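Local atomic coordinates of isomaltose glucohydrolase (PDB entry 5Z3E), a protein that hydrolyses the alpha-1,6-glucosidic linkage of isomaltose from the non-reducing end, yielding beta-D-glucose and D-glucose, during intracellular breakdown of a starch-derived cyclic tetrasaccharide. Residues Ala72-Gly77 against His97-Gly102; Thr80-Ser85 against Val160-Ala165; Asp112-Ala117 against Val182-Ala187; Met287-Val292 against Trp325-Ala330; Arg338-Ile343 against Asp393-Leu398. The protein carries 1 engineered substitution. All blocks are in the same frame, centred on the assembly; numbering follows the deposited sequence. Where two conformers were deposited one is given.

Interaction 1 (Ala72-Gly77 against His97-Gly102)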
# COMPACT_ATOMS: atom_id res chain seq x y z
N ALA A 72 12.73 -2.74 5.05
CA ALA A 72 11.69 -3.06 4.09
C ALA A 72 10.34 -3.06 4.78
O ALA A 72 10.22 -3.49 5.94
CB ALA A 72 11.94 -4.41 3.48
N TRP A 73 9.32 -2.62 4.06
CA TRP A 73 7.94 -2.64 4.49
C TRP A 73 7.14 -3.50 3.54
O TRP A 73 7.32 -3.43 2.31
CB TRP A 73 7.33 -1.24 4.46
CG TRP A 73 7.64 -0.31 5.58
CD1 TRP A 73 6.73 0.12 6.50
CD2 TRP A 73 8.85 0.40 5.87
NE1 TRP A 73 7.28 1.03 7.35
CE2 TRP A 73 8.59 1.24 6.98
CE3 TRP A 73 10.13 0.45 5.29
CZ2 TRP A 73 9.54 2.12 7.49
CZ3 TRP A 73 11.08 1.31 5.81
CH2 TRP A 73 10.78 2.14 6.91
N LEU A 74 6.19 -4.27 4.07
CA LEU A 74 5.30 -5.03 3.22
C LEU A 74 4.36 -4.13 2.41
O LEU A 74 4.00 -4.50 1.29
CB LEU A 74 4.49 -6.06 4.02
CG LEU A 74 5.32 -7.10 4.72
CD1 LEU A 74 4.40 -8.13 5.36
CD2 LEU A 74 6.31 -7.76 3.83
N ARG A 75 3.95 -2.99 2.95
CA ARG A 75 3.10 -2.04 2.20
C ARG A 75 3.84 -1.55 0.96
O ARG A 75 3.43 -1.79 -0.18
CB ARG A 75 2.68 -0.91 3.12
CG ARG A 75 2.04 0.28 2.43
CD ARG A 75 1.50 1.28 3.42
NE ARG A 75 2.53 1.84 4.25
CZ ARG A 75 2.72 1.59 5.55
NH1 ARG A 75 3.77 2.09 6.15
NH2 ARG A 75 1.84 0.88 6.22
N ASP A 76 4.97 -0.87 1.18
CA ASP A 76 5.73 -0.34 0.06
C ASP A 76 6.10 -1.47 -0.89
O ASP A 76 6.03 -1.34 -2.11
CB ASP A 76 7.03 0.32 0.52
CG ASP A 76 6.83 1.53 1.40
OD1 ASP A 76 6.08 1.40 2.39
OD2 ASP A 76 7.46 2.59 1.12
N GLY A 77 6.57 -2.58 -0.32
CA GLY A 77 7.08 -3.66 -1.14
C GLY A 77 6.03 -4.33 -1.99
O GLY A 77 6.31 -4.72 -3.12
N HIS A 97 8.39 -11.98 -3.40
CA HIS A 97 7.45 -12.88 -2.76
C HIS A 97 8.16 -14.00 -2.03
O HIS A 97 7.74 -14.41 -0.95
CB HIS A 97 6.42 -13.39 -3.75
CG HIS A 97 5.57 -12.29 -4.27
ND1 HIS A 97 4.85 -11.48 -3.43
CD2 HIS A 97 5.40 -11.84 -5.54
CE1 HIS A 97 4.26 -10.58 -4.18
NE2 HIS A 97 4.57 -10.76 -5.46
N ASP A 98 9.27 -14.50 -2.61
CA ASP A 98 10.07 -15.49 -1.88
C ASP A 98 10.52 -14.92 -0.55
O ASP A 98 10.45 -15.60 0.48
CB ASP A 98 11.32 -15.85 -2.70
CG ASP A 98 11.09 -16.77 -3.88
OD1 ASP A 98 10.00 -17.42 -3.97
OD2 ASP A 98 12.02 -16.85 -4.71
N TRP A 99 11.04 -13.71 -0.56
CA TRP A 99 11.55 -13.10 0.66
C TRP A 99 10.44 -12.99 1.69
O TRP A 99 10.63 -13.40 2.84
CB TRP A 99 12.20 -11.75 0.35
CG TRP A 99 12.67 -11.06 1.58
CD1 TRP A 99 13.82 -11.29 2.26
CD2 TRP A 99 11.97 -10.04 2.30
NE1 TRP A 99 13.89 -10.50 3.37
CE2 TRP A 99 12.77 -9.70 3.42
CE3 TRP A 99 10.77 -9.36 2.10
CZ2 TRP A 99 12.38 -8.75 4.33
CZ3 TRP A 99 10.40 -8.40 2.99
CH2 TRP A 99 11.19 -8.11 4.10
N VAL A 100 9.30 -12.43 1.31
CA VAL A 100 8.21 -12.26 2.25
C VAL A 100 7.76 -13.61 2.81
O VAL A 100 7.56 -13.78 4.01
CB VAL A 100 7.00 -11.52 1.63
CG1 VAL A 100 5.88 -11.45 2.64
CG2 VAL A 100 7.37 -10.14 1.12
N ASP A 101 7.54 -14.56 1.91
CA ASP A 101 7.11 -15.90 2.32
C ASP A 101 8.06 -16.46 3.37
O ASP A 101 7.64 -16.96 4.41
CB ASP A 101 7.06 -16.76 1.07
CG ASP A 101 6.84 -18.25 1.30
OD1 ASP A 101 6.05 -18.60 2.19
OD2 ASP A 101 7.47 -19.01 0.54
N GLY A 102 9.36 -16.40 3.11
CA GLY A 102 10.31 -16.95 4.06
C GLY A 102 10.30 -16.22 5.39
O GLY A 102 10.43 -16.83 6.46

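Interaction 2 (Thr80-Ser85 against Val160-Ala165)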
# COMPACT_ATOMS: atom_id res chain seq x y z
N THR A 80 5.18 -2.03 -4.86
CA THR A 80 6.35 -2.08 -5.72
C THR A 80 6.32 -3.35 -6.55
O THR A 80 6.51 -3.33 -7.78
CB THR A 80 7.65 -1.94 -4.90
OG1 THR A 80 7.66 -0.68 -4.22
CG2 THR A 80 8.88 -2.01 -5.75
N ALA A 81 6.09 -4.49 -5.89
CA ALA A 81 6.04 -5.77 -6.56
C ALA A 81 4.95 -5.84 -7.61
O ALA A 81 5.13 -6.46 -8.66
CB ALA A 81 5.85 -6.89 -5.54
N GLU A 82 3.79 -5.23 -7.34
CA GLU A 82 2.71 -5.21 -8.31
C GLU A 82 3.10 -4.40 -9.55
O GLU A 82 2.81 -4.82 -10.67
CB GLU A 82 1.43 -4.66 -7.66
CG GLU A 82 0.28 -4.43 -8.61
CD GLU A 82 -0.31 -5.65 -9.31
OE1 GLU A 82 0.14 -6.79 -9.10
OE2 GLU A 82 -1.27 -5.41 -10.10
N GLY A 83 3.74 -3.26 -9.36
CA GLY A 83 4.23 -2.51 -10.52
C GLY A 83 5.22 -3.30 -11.34
O GLY A 83 5.16 -3.31 -12.57
N ILE A 84 6.14 -4.01 -10.67
CA ILE A 84 7.14 -4.81 -11.35
C ILE A 84 6.50 -5.99 -12.08
O ILE A 84 6.90 -6.35 -13.20
CB ILE A 84 8.22 -5.25 -10.34
CG1 ILE A 84 9.04 -4.06 -9.85
CG2 ILE A 84 9.11 -6.36 -10.90
CD1 ILE A 84 9.89 -3.36 -10.92
N SER A 85 5.52 -6.62 -11.45
CA SER A 85 4.81 -7.74 -12.06
C SER A 85 4.06 -7.30 -13.31
O SER A 85 4.10 -7.97 -14.35
CB SER A 85 3.84 -8.34 -11.04
OG SER A 85 3.10 -9.39 -11.62
N VAL A 160 0.54 -11.09 -3.87
CA VAL A 160 1.04 -12.39 -4.31
C VAL A 160 -0.01 -13.13 -5.12
O VAL A 160 0.30 -13.75 -6.14
CB VAL A 160 1.61 -13.22 -3.12
CG1 VAL A 160 0.55 -13.71 -2.15
CG2 VAL A 160 2.44 -14.37 -3.64
N VAL A 161 -1.28 -13.05 -4.71
CA VAL A 161 -2.35 -13.69 -5.48
C VAL A 161 -2.45 -13.05 -6.85
O VAL A 161 -2.59 -13.74 -7.87
CB VAL A 161 -3.68 -13.60 -4.72
CG1 VAL A 161 -4.85 -14.03 -5.60
CG2 VAL A 161 -3.64 -14.47 -3.47
N THR A 162 -2.40 -11.73 -6.91
CA THR A 162 -2.54 -11.00 -8.18
C THR A 162 -1.40 -11.35 -9.12
O THR A 162 -1.61 -11.57 -10.33
CB THR A 162 -2.62 -9.49 -7.92
OG1 THR A 162 -3.75 -9.22 -7.09
CG2 THR A 162 -2.78 -8.70 -9.20
N HIS A 163 -0.18 -11.42 -8.60
CA HIS A 163 0.99 -11.79 -9.38
C HIS A 163 0.86 -13.20 -9.94
O HIS A 163 1.12 -13.45 -11.12
CB HIS A 163 2.22 -11.66 -8.49
CG HIS A 163 3.47 -12.15 -9.12
ND1 HIS A 163 4.00 -11.57 -10.27
CD2 HIS A 163 4.29 -13.16 -8.75
CE1 HIS A 163 5.10 -12.24 -10.55
NE2 HIS A 163 5.30 -13.21 -9.66
N ALA A 164 0.48 -14.15 -9.08
CA ALA A 164 0.36 -15.52 -9.53
C ALA A 164 -0.71 -15.67 -10.60
O ALA A 164 -0.54 -16.45 -11.55
CB ALA A 164 0.09 -16.45 -8.36
N ALA A 165 -1.82 -14.97 -10.46
CA ALA A 165 -2.86 -15.03 -11.49
C ALA A 165 -2.37 -14.44 -12.79
O ALA A 165 -2.62 -14.99 -13.87
CB ALA A 165 -4.10 -14.29 -11.01

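Interaction 3 (Asp112-Ala117 against Val182-Ala187)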
# COMPACT_ATOMS: atom_id res chain seq x y z
N ASP A 112 1.33 -18.64 15.96
CA ASP A 112 0.62 -19.67 16.70
C ASP A 112 0.53 -19.30 18.18
O ASP A 112 -0.52 -19.53 18.81
CB ASP A 112 1.30 -21.02 16.53
CG ASP A 112 1.10 -21.60 15.13
OD1 ASP A 112 0.22 -21.12 14.40
OD2 ASP A 112 1.83 -22.55 14.80
N ASP A 113 1.60 -18.77 18.74
CA ASP A 113 1.58 -18.37 20.15
C ASP A 113 0.63 -17.20 20.39
O ASP A 113 -0.06 -17.19 21.44
CB ASP A 113 2.98 -18.00 20.60
CG ASP A 113 3.92 -19.19 20.73
OD1 ASP A 113 3.46 -20.35 20.66
OD2 ASP A 113 5.14 -18.94 20.85
N LEU A 114 0.56 -16.23 19.50
CA LEU A 114 -0.38 -15.13 19.66
C LEU A 114 -1.81 -15.64 19.64
O LEU A 114 -2.63 -15.22 20.44
CB LEU A 114 -0.18 -14.09 18.55
CG LEU A 114 1.13 -13.30 18.60
CD1 LEU A 114 1.26 -12.49 17.31
CD2 LEU A 114 1.22 -12.35 19.79
N LEU A 115 -2.10 -16.57 18.72
CA LEU A 115 -3.43 -17.11 18.61
C LEU A 115 -3.80 -17.93 19.83
O LEU A 115 -4.92 -17.89 20.32
CB LEU A 115 -3.58 -17.95 17.34
CG LEU A 115 -3.87 -17.12 16.03
CD1 LEU A 115 -3.31 -15.79 15.81
CD2 LEU A 115 -3.61 -18.12 14.86
N ALA A 116 -2.84 -18.70 20.35
CA ALA A 116 -3.10 -19.47 21.58
C ALA A 116 -3.36 -18.52 22.75
O ALA A 116 -4.21 -18.84 23.60
CB ALA A 116 -1.91 -20.35 21.86
N ALA A 117 -2.62 -17.41 22.83
CA ALA A 117 -2.83 -16.42 23.88
C ALA A 117 -4.25 -15.85 23.82
O ALA A 117 -4.95 -15.78 24.83
CB ALA A 117 -1.77 -15.34 23.80
N VAL A 182 -2.71 -15.22 6.66
CA VAL A 182 -4.14 -15.39 6.79
C VAL A 182 -4.52 -15.64 8.24
O VAL A 182 -5.44 -15.01 8.77
CB VAL A 182 -4.68 -16.52 5.89
CG1 VAL A 182 -6.12 -16.83 6.23
CG2 VAL A 182 -4.55 -16.15 4.42
N ASP A 183 -3.85 -16.57 8.90
CA ASP A 183 -4.19 -16.87 10.29
C ASP A 183 -4.08 -15.61 11.15
O ASP A 183 -4.91 -15.37 12.03
CB ASP A 183 -3.29 -17.97 10.85
CG ASP A 183 -3.64 -19.37 10.35
OD1 ASP A 183 -4.74 -19.59 9.83
OD2 ASP A 183 -2.78 -20.26 10.58
N TYR A 184 -3.02 -14.83 10.94
CA TYR A 184 -2.81 -13.60 11.70
C TYR A 184 -3.95 -12.61 11.46
O TYR A 184 -4.51 -12.05 12.41
CB TYR A 184 -1.47 -13.03 11.27
CG TYR A 184 -1.02 -11.80 12.04
CD1 TYR A 184 -0.67 -11.86 13.37
CD2 TYR A 184 -0.87 -10.57 11.41
CE1 TYR A 184 -0.21 -10.76 14.06
CE2 TYR A 184 -0.39 -9.46 12.07
CZ TYR A 184 -0.05 -9.56 13.40
OH TYR A 184 0.48 -8.52 14.11
N LEU A 185 -4.30 -12.38 10.20
CA LEU A 185 -5.34 -11.41 9.89
C LEU A 185 -6.71 -11.84 10.34
O LEU A 185 -7.51 -11.01 10.78
CB LEU A 185 -5.33 -11.08 8.40
CG LEU A 185 -4.11 -10.32 7.91
CD1 LEU A 185 -4.15 -10.17 6.42
CD2 LEU A 185 -3.99 -8.98 8.61
N LEU A 186 -7.03 -13.14 10.25
CA LEU A 186 -8.33 -13.59 10.72
C LEU A 186 -8.49 -13.31 12.21
O LEU A 186 -9.59 -13.04 12.68
CB LEU A 186 -8.56 -15.07 10.41
CG LEU A 186 -8.70 -15.43 8.94
CD1 LEU A 186 -8.78 -16.94 8.81
CD2 LEU A 186 -9.91 -14.79 8.30
N ALA A 187 -7.40 -13.39 12.97
CA ALA A 187 -7.44 -13.13 14.40
C ALA A 187 -7.48 -11.65 14.74
O ALA A 187 -8.07 -11.29 15.76
CB ALA A 187 -6.24 -13.77 15.06

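Interaction 4 (Met287-Val292 against Trp325-Ala330)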
# COMPACT_ATOMS: atom_id res chain seq x y z
N MET A 287 -18.18 9.33 -4.62
CA MET A 287 -18.17 10.38 -3.61
C MET A 287 -16.83 10.44 -2.90
O MET A 287 -16.37 11.52 -2.51
CB MET A 287 -19.30 10.17 -2.61
CG MET A 287 -20.71 10.41 -3.22
SD MET A 287 -21.09 12.01 -3.64
CE MET A 287 -20.52 12.68 -2.29
N THR A 288 -16.19 9.29 -2.70
CA THR A 288 -14.87 9.26 -2.08
C THR A 288 -13.81 9.87 -2.97
O THR A 288 -12.98 10.66 -2.51
CB THR A 288 -14.50 7.82 -1.67
OG1 THR A 288 -15.47 7.33 -0.75
CG2 THR A 288 -13.15 7.77 -0.99
N ARG A 289 -13.81 9.52 -4.26
CA ARG A 289 -12.88 10.16 -5.18
C ARG A 289 -13.08 11.67 -5.17
O ARG A 289 -12.12 12.43 -5.17
CB ARG A 289 -13.02 9.62 -6.60
CG ARG A 289 -12.60 8.18 -6.77
CD ARG A 289 -12.53 7.77 -8.25
NE ARG A 289 -13.77 7.97 -8.96
CZ ARG A 289 -14.74 7.09 -9.07
NH1 ARG A 289 -14.62 5.86 -8.58
NH2 ARG A 289 -15.88 7.45 -9.67
N ALA A 290 -14.34 12.11 -5.19
CA ALA A 290 -14.64 13.54 -5.21
C ALA A 290 -14.19 14.23 -3.95
O ALA A 290 -13.69 15.37 -3.99
CB ALA A 290 -16.14 13.76 -5.46
N ALA A 291 -14.39 13.59 -2.80
CA ALA A 291 -14.00 14.18 -1.52
C ALA A 291 -12.50 14.30 -1.39
O ALA A 291 -11.97 15.30 -0.92
CB ALA A 291 -14.59 13.40 -0.38
N VAL A 292 -11.78 13.25 -1.79
CA VAL A 292 -10.33 13.31 -1.78
C VAL A 292 -9.85 14.41 -2.72
O VAL A 292 -8.95 15.20 -2.39
CB VAL A 292 -9.72 11.94 -2.12
CG1 VAL A 292 -8.22 12.04 -2.36
CG2 VAL A 292 -10.03 10.94 -1.01
N TRP A 325 -5.17 5.93 -10.63
CA TRP A 325 -5.54 4.54 -10.89
C TRP A 325 -7.04 4.38 -10.73
O TRP A 325 -7.73 3.77 -11.53
CB TRP A 325 -4.75 3.69 -9.92
CG TRP A 325 -4.90 2.19 -9.99
CD1 TRP A 325 -5.57 1.42 -10.90
CD2 TRP A 325 -4.28 1.29 -9.08
NE1 TRP A 325 -5.40 0.09 -10.58
CE2 TRP A 325 -4.61 -0.01 -9.48
CE3 TRP A 325 -3.48 1.47 -7.95
CZ2 TRP A 325 -4.16 -1.15 -8.78
CZ3 TRP A 325 -3.04 0.37 -7.27
CH2 TRP A 325 -3.37 -0.92 -7.68
N ASN A 326 -7.56 4.96 -9.63
CA ASN A 326 -8.98 4.91 -9.35
C ASN A 326 -9.82 5.66 -10.39
O ASN A 326 -10.91 5.19 -10.76
CB ASN A 326 -9.24 5.38 -7.93
CG ASN A 326 -9.13 4.21 -6.99
OD1 ASN A 326 -10.11 3.48 -6.82
ND2 ASN A 326 -7.93 3.95 -6.48
N LEU A 327 -9.32 6.79 -10.87
CA LEU A 327 -10.02 7.52 -11.93
C LEU A 327 -10.04 6.70 -13.21
O LEU A 327 -11.09 6.59 -13.86
CB LEU A 327 -9.36 8.87 -12.13
CG LEU A 327 -9.59 9.86 -10.99
CD1 LEU A 327 -8.62 11.04 -11.09
CD2 LEU A 327 -11.02 10.34 -10.95
N ALA A 328 -8.91 6.08 -13.56
CA ALA A 328 -8.87 5.25 -14.76
C ALA A 328 -9.89 4.12 -14.68
O ALA A 328 -10.63 3.85 -15.61
CB ALA A 328 -7.48 4.69 -14.98
N ALA A 329 -9.95 3.47 -13.51
CA ALA A 329 -10.84 2.34 -13.32
C ALA A 329 -12.30 2.75 -13.41
O ALA A 329 -13.16 1.91 -13.72
CB ALA A 329 -10.55 1.68 -11.96
N ALA A 330 -12.61 3.99 -13.08
CA ALA A 330 -13.97 4.52 -13.15
C ALA A 330 -14.31 5.07 -14.53
O ALA A 330 -15.41 5.57 -14.72
CB ALA A 330 -14.16 5.59 -12.11
O HOH W 1 -12.30 4.13 -8.53

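Interaction 5 (Arg338-Ile343 against Asp393-Leu398)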
# COMPACT_ATOMS: atom_id res chain seq x y z
N ARG A 338 -4.16 13.32 -16.09
CA ARG A 338 -3.71 14.53 -15.43
C ARG A 338 -2.82 14.19 -14.24
O ARG A 338 -1.81 14.85 -13.99
CB ARG A 338 -4.89 15.39 -15.02
CG ARG A 338 -4.49 16.69 -14.34
CD ARG A 338 -5.61 17.70 -14.22
NE ARG A 338 -6.65 17.26 -13.30
CZ ARG A 338 -6.67 17.49 -11.99
NH1 ARG A 338 -7.67 17.06 -11.26
NH2 ARG A 338 -5.71 18.20 -11.40
N HIS A 339 -3.21 13.17 -13.48
CA HIS A 339 -2.40 12.75 -12.35
C HIS A 339 -1.11 12.08 -12.77
O HIS A 339 -0.08 12.30 -12.13
CB HIS A 339 -3.27 11.89 -11.40
CG HIS A 339 -4.32 12.71 -10.71
ND1 HIS A 339 -5.55 13.01 -11.28
CD2 HIS A 339 -4.28 13.40 -9.54
CE1 HIS A 339 -6.22 13.82 -10.47
NE2 HIS A 339 -5.47 14.08 -9.42
N LEU A 340 -1.13 11.30 -13.83
CA LEU A 340 0.09 10.72 -14.37
C LEU A 340 1.08 11.82 -14.78
O LEU A 340 2.27 11.74 -14.49
CB LEU A 340 -0.21 9.81 -15.54
CG LEU A 340 0.97 9.06 -16.10
CD1 LEU A 340 1.43 7.98 -15.12
CD2 LEU A 340 0.66 8.45 -17.47
N ARG A 341 0.58 12.85 -15.46
CA ARG A 341 1.44 13.96 -15.89
C ARG A 341 2.04 14.67 -14.68
O ARG A 341 3.21 15.04 -14.69
CB ARG A 341 0.66 14.94 -16.76
CG ARG A 341 0.24 14.41 -18.10
CD ARG A 341 -0.47 15.50 -18.92
NE ARG A 341 -1.02 14.95 -20.15
CZ ARG A 341 -2.31 14.74 -20.37
NH1 ARG A 341 -3.20 15.06 -19.43
NH2 ARG A 341 -2.70 14.17 -21.48
N TRP A 342 1.23 14.91 -13.65
CA TRP A 342 1.74 15.57 -12.45
C TRP A 342 2.88 14.77 -11.82
O TRP A 342 3.92 15.32 -11.46
CB TRP A 342 0.62 15.80 -11.41
CG TRP A 342 1.12 16.54 -10.20
CD1 TRP A 342 1.21 17.90 -10.05
CD2 TRP A 342 1.67 15.98 -9.00
NE1 TRP A 342 1.75 18.21 -8.85
CE2 TRP A 342 2.05 17.06 -8.17
CE3 TRP A 342 1.87 14.67 -8.54
CZ2 TRP A 342 2.64 16.87 -6.92
CZ3 TRP A 342 2.42 14.50 -7.30
CH2 TRP A 342 2.81 15.59 -6.50
N ILE A 343 2.70 13.46 -11.71
CA ILE A 343 3.75 12.62 -11.16
C ILE A 343 5.03 12.75 -11.98
O ILE A 343 6.12 12.90 -11.44
CB ILE A 343 3.33 11.15 -11.11
CG1 ILE A 343 2.17 10.99 -10.11
CG2 ILE A 343 4.52 10.27 -10.78
CD1 ILE A 343 1.42 9.70 -10.34
N ASP A 393 0.63 1.39 -16.51
CA ASP A 393 0.08 0.18 -17.07
C ASP A 393 -1.44 0.27 -17.24
O ASP A 393 -1.98 -0.18 -18.26
CB ASP A 393 0.43 -1.01 -16.17
CG ASP A 393 0.02 -2.31 -16.76
OD1 ASP A 393 0.36 -2.55 -17.95
OD2 ASP A 393 -0.62 -3.09 -16.04
N GLU A 394 -2.12 0.82 -16.25
CA GLU A 394 -3.58 1.00 -16.36
C GLU A 394 -3.94 1.82 -17.60
O GLU A 394 -5.02 1.63 -18.18
CB GLU A 394 -4.09 1.68 -15.12
CG GLU A 394 -4.23 0.82 -13.98
CD GLU A 394 -5.38 -0.20 -14.15
OE1 GLU A 394 -6.55 0.16 -14.14
OE2 GLU A 394 -5.02 -1.34 -14.24
N LEU A 395 -3.08 2.76 -17.95
CA LEU A 395 -3.32 3.65 -19.08
C LEU A 395 -2.70 3.11 -20.35
O LEU A 395 -2.73 3.81 -21.38
CB LEU A 395 -2.79 5.05 -18.73
CG LEU A 395 -3.65 5.76 -17.66
CD1 LEU A 395 -2.90 6.97 -17.11
CD2 LEU A 395 -5.01 6.15 -18.22
N GLY A 396 -2.20 1.87 -20.36
CA GLY A 396 -1.75 1.19 -21.56
C GLY A 396 -0.41 1.66 -22.04
O GLY A 396 -0.10 1.44 -23.23
N LEU A 397 0.40 2.22 -21.16
CA LEU A 397 1.59 2.90 -21.52
C LEU A 397 2.85 2.20 -21.24
O LEU A 397 3.91 2.78 -21.52
CB LEU A 397 1.67 4.26 -20.88
CG LEU A 397 0.45 5.15 -21.08
CD1 LEU A 397 0.63 6.42 -20.30
CD2 LEU A 397 0.22 5.45 -22.55
N LEU A 398 2.83 0.95 -20.84
CA LEU A 398 4.07 0.25 -20.60
C LEU A 398 4.51 -0.25 -22.00
O LEU A 398 3.67 -0.87 -22.73
CB LEU A 398 3.93 -0.93 -19.64
CG LEU A 398 3.73 -0.39 -18.19
CD1 LEU A 398 3.79 -1.55 -17.22
CD2 LEU A 398 4.72 0.66 -17.73

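Interaction 1 (Ala72-Gly77 against His97-Gly102)
Ala72 and Leu74 meet Trp99 and Val100 in a wholly apolar, buried contact, where the start of helix 74-87 faces the middle of helix 90-105 in the (alpha/alpha)6 barrel of glycoside hydrolase family 15. The touching on the first side is done by a methyl group and a single leucine branch, Leu74 sitting in the first turn of its helix. Ala72 CB lies 3.8 Å from Trp99 CH2, at the far corner of the six-membered ring. Leu74 CD2 rests against both branches of Val100, 3.8 Å from CG2 and 3.9 Å from CG1, and the two side chains cross obliquely. The same CD2 also approaches Trp99 CZ3, at 4.2 Å. Trp99 extends this far because its CG stands opposite the backbone N (chi1 177°), which carries the indole out from its helix; its polar end is satisfied elsewhere, NE1 bonding to Phe136 O. Around the contact, helix 151-167 supplies Tyr153 against Leu74 and Trp156 against Val100, while Phe134 of strand 134-135 touches both Leu74 and Trp99 and pairs with Ala72 through the backbone.

Interaction 2 (Thr80-Ser85 against Val160-Ala165)
Ser85 and His163 join helix 74-87 to helix 151-167 through one short polar bond, best understood by following the histidine outward. The pair belongs to the helix-to-helix packing of the family 15 (alpha/alpha)6 barrel, away from the catalytic residues. His163 CB is still 4.0 Å from Ser85 OG, and CG closes to 3.7 Å. At ND1 the hydroxyl arrives: Ser85 OG lies 2.7 Å away, at the edge of the imidazole and in its plane, a hydrogen bond in which either atom could be the donor. Ser85 CB follows close behind, 3.3 Å from the same ND1. Beyond it CE1 recedes again, 3.6 Å from Ser85 OG. His163 CG and Ser85 OG each stand anti to their backbone N (chi1 174° and 178°).

Beside this bond Glu82 and Thr162 cross at about a right angle. The glutamate chain bends at chi2, and its OE1 comes to 3.5 Å from the methyl CG2 of Thr162, while the threonine hydroxyl OG1 turns back to Trp158 O in its own helix. The carboxylate finds its charge partners elsewhere, OE2 forming salt bridges with Arg86 and Arg166. Arg166 NH2 also bonds to Ser85 OG, which therefore has two polar partners, and together with His163 ND1 it probably fixes the rotation of the hydroxyl.

Interaction 3 (Asp112-Ala117 against Val182-Ala187)
Leu114 and Leu115 pack onto Tyr184, Asp183 and Ala187 in a near-parallel helix pair of the family 15 catalytic fold, an (alpha/alpha)6 barrel. The short axes of 112-117 and 182-187 approach to 10.2 Å and cross at 27°. Asp112, first along the segment, puts OD1 4.9 Å from Asp183 OD2; the like charges probably tolerate this because Arg108 NH2 makes a salt bridge to each of the two oxygens.

Next, Leu114 sends CD1 to the edge of the Tyr184 ring, 4.0 Å from CE1 and near the ring plane. The tyrosine is anchored at its far end, where OH bonds to Leu130 N, and Phe188 packs against both leucines.

Leu115 carries more of the contact than any other residue. It crosses the Asp183 side chain at about a right angle, with CD2 4.0 Å from Asp183 CB. Truncating Leu115 to alanine would remove both methyls and is likely to open a gap beside Asp183 CB and Ala187 CB. Leu115 has chi2 at 34°, away from a staggered value, and Leu115 CD1 sits 3.6 Å from Ala187 CB.

Interaction 4 (Met287-Val292 against Trp325-Ala330)
Arg289 of helix 283-296 meets Asn326, Leu327 and Ala330 at the C-terminal end of helix 317-329, and it does so by two kinds of interaction. The first is packing. One face of the guanidinium is covered by the methyl of Ala330, whose CB lies over the centre of the group, 3.4 Å from Arg289 CZ. The arginine is bent at chi3 (-57°), turning the flat group onto that methyl, while CD rests 4.0 Å from Leu327 CD2 as the two side chains slide past each other in opposite directions.

The second is a water bridge. One water accepts from Arg289 NH1 at 2.9 Å and donates both its hydrogens to the other helix, to Asn326 O at 2.8 Å and to Asn326 OD1 at 2.9 Å.

Bonds to the surroundings hold the same polar groups: Arg289 NH1 also donates to Pro280 O, and Asn326 ND2 to Val273 O and Leu322 O, so the amide is fixed at both ends. With a leucine in place of Arg289, the water would probably lose its donor from helix 283-296, and Pro280 O would lose this partner.

Asn326 O also accepts from Ala330 N in the closing helical turn. A positive group beside the carbonyl end of a helix is probably favourable electrostatically, and here it accompanies helix-to-helix packing within the (alpha/alpha)6 fold.

Interaction 5 (Arg338-Ile343 against Asp393-Leu398)
Between Leu395 and Leu397, the two residues that receive Leu340, Gly396 N donates to Asp393 O at 2.9 Å. Across from this turn a single methyl, Leu340 CD2, takes both leucines. Leu397 comes tip to tip, its CD1 3.5 Å from Leu340 CD2, tighter than usual van der Waals contact. Leu395 instead slides past in the opposite direction, its CD1 3.9 Å from the same methyl.

A second backbone bond, from Leu397 N to Ala392 O, completes the Schellman motif that ends helix 382-394, with Gly396 at positive phi as its C-prime residue. The turn carries Leu395 and Leu397 round so that both point at helix 333-344, another helix of the (alpha/alpha)6 barrel. Leu340 has CG anti to the backbone N (chi1 -175°), which sends its branches outward from helix 333-344 toward Leu395 and Leu397. Further cover for Leu340 comes from Tyr388 and Leu391 of helix 382-394 and from Leu38 of helix 32-52, while Leu397 leans on Leu30 and Leu35.

In the fold
The five contacts show how a barrel built of helices is held together by many small, local joints. Interactions 1 and 2 share helix 74-87, alternate along the chain and touch through His97, which packs on His163, Val160 and Ala81; their centres are about 12 Å apart. Interactions 4 and 5 follow later in series, about 15 Å apart between centres, and touch where Trp325 meets Glu394 and Leu327 meets His339. Interaction 3 lies on the opposite side of the chain's centre from both, its centre about 40 Å from that of interaction 5. Residues distant in sequence, including the C-terminal 393-398, are thus tied into one compact, single-chain catalytic fold.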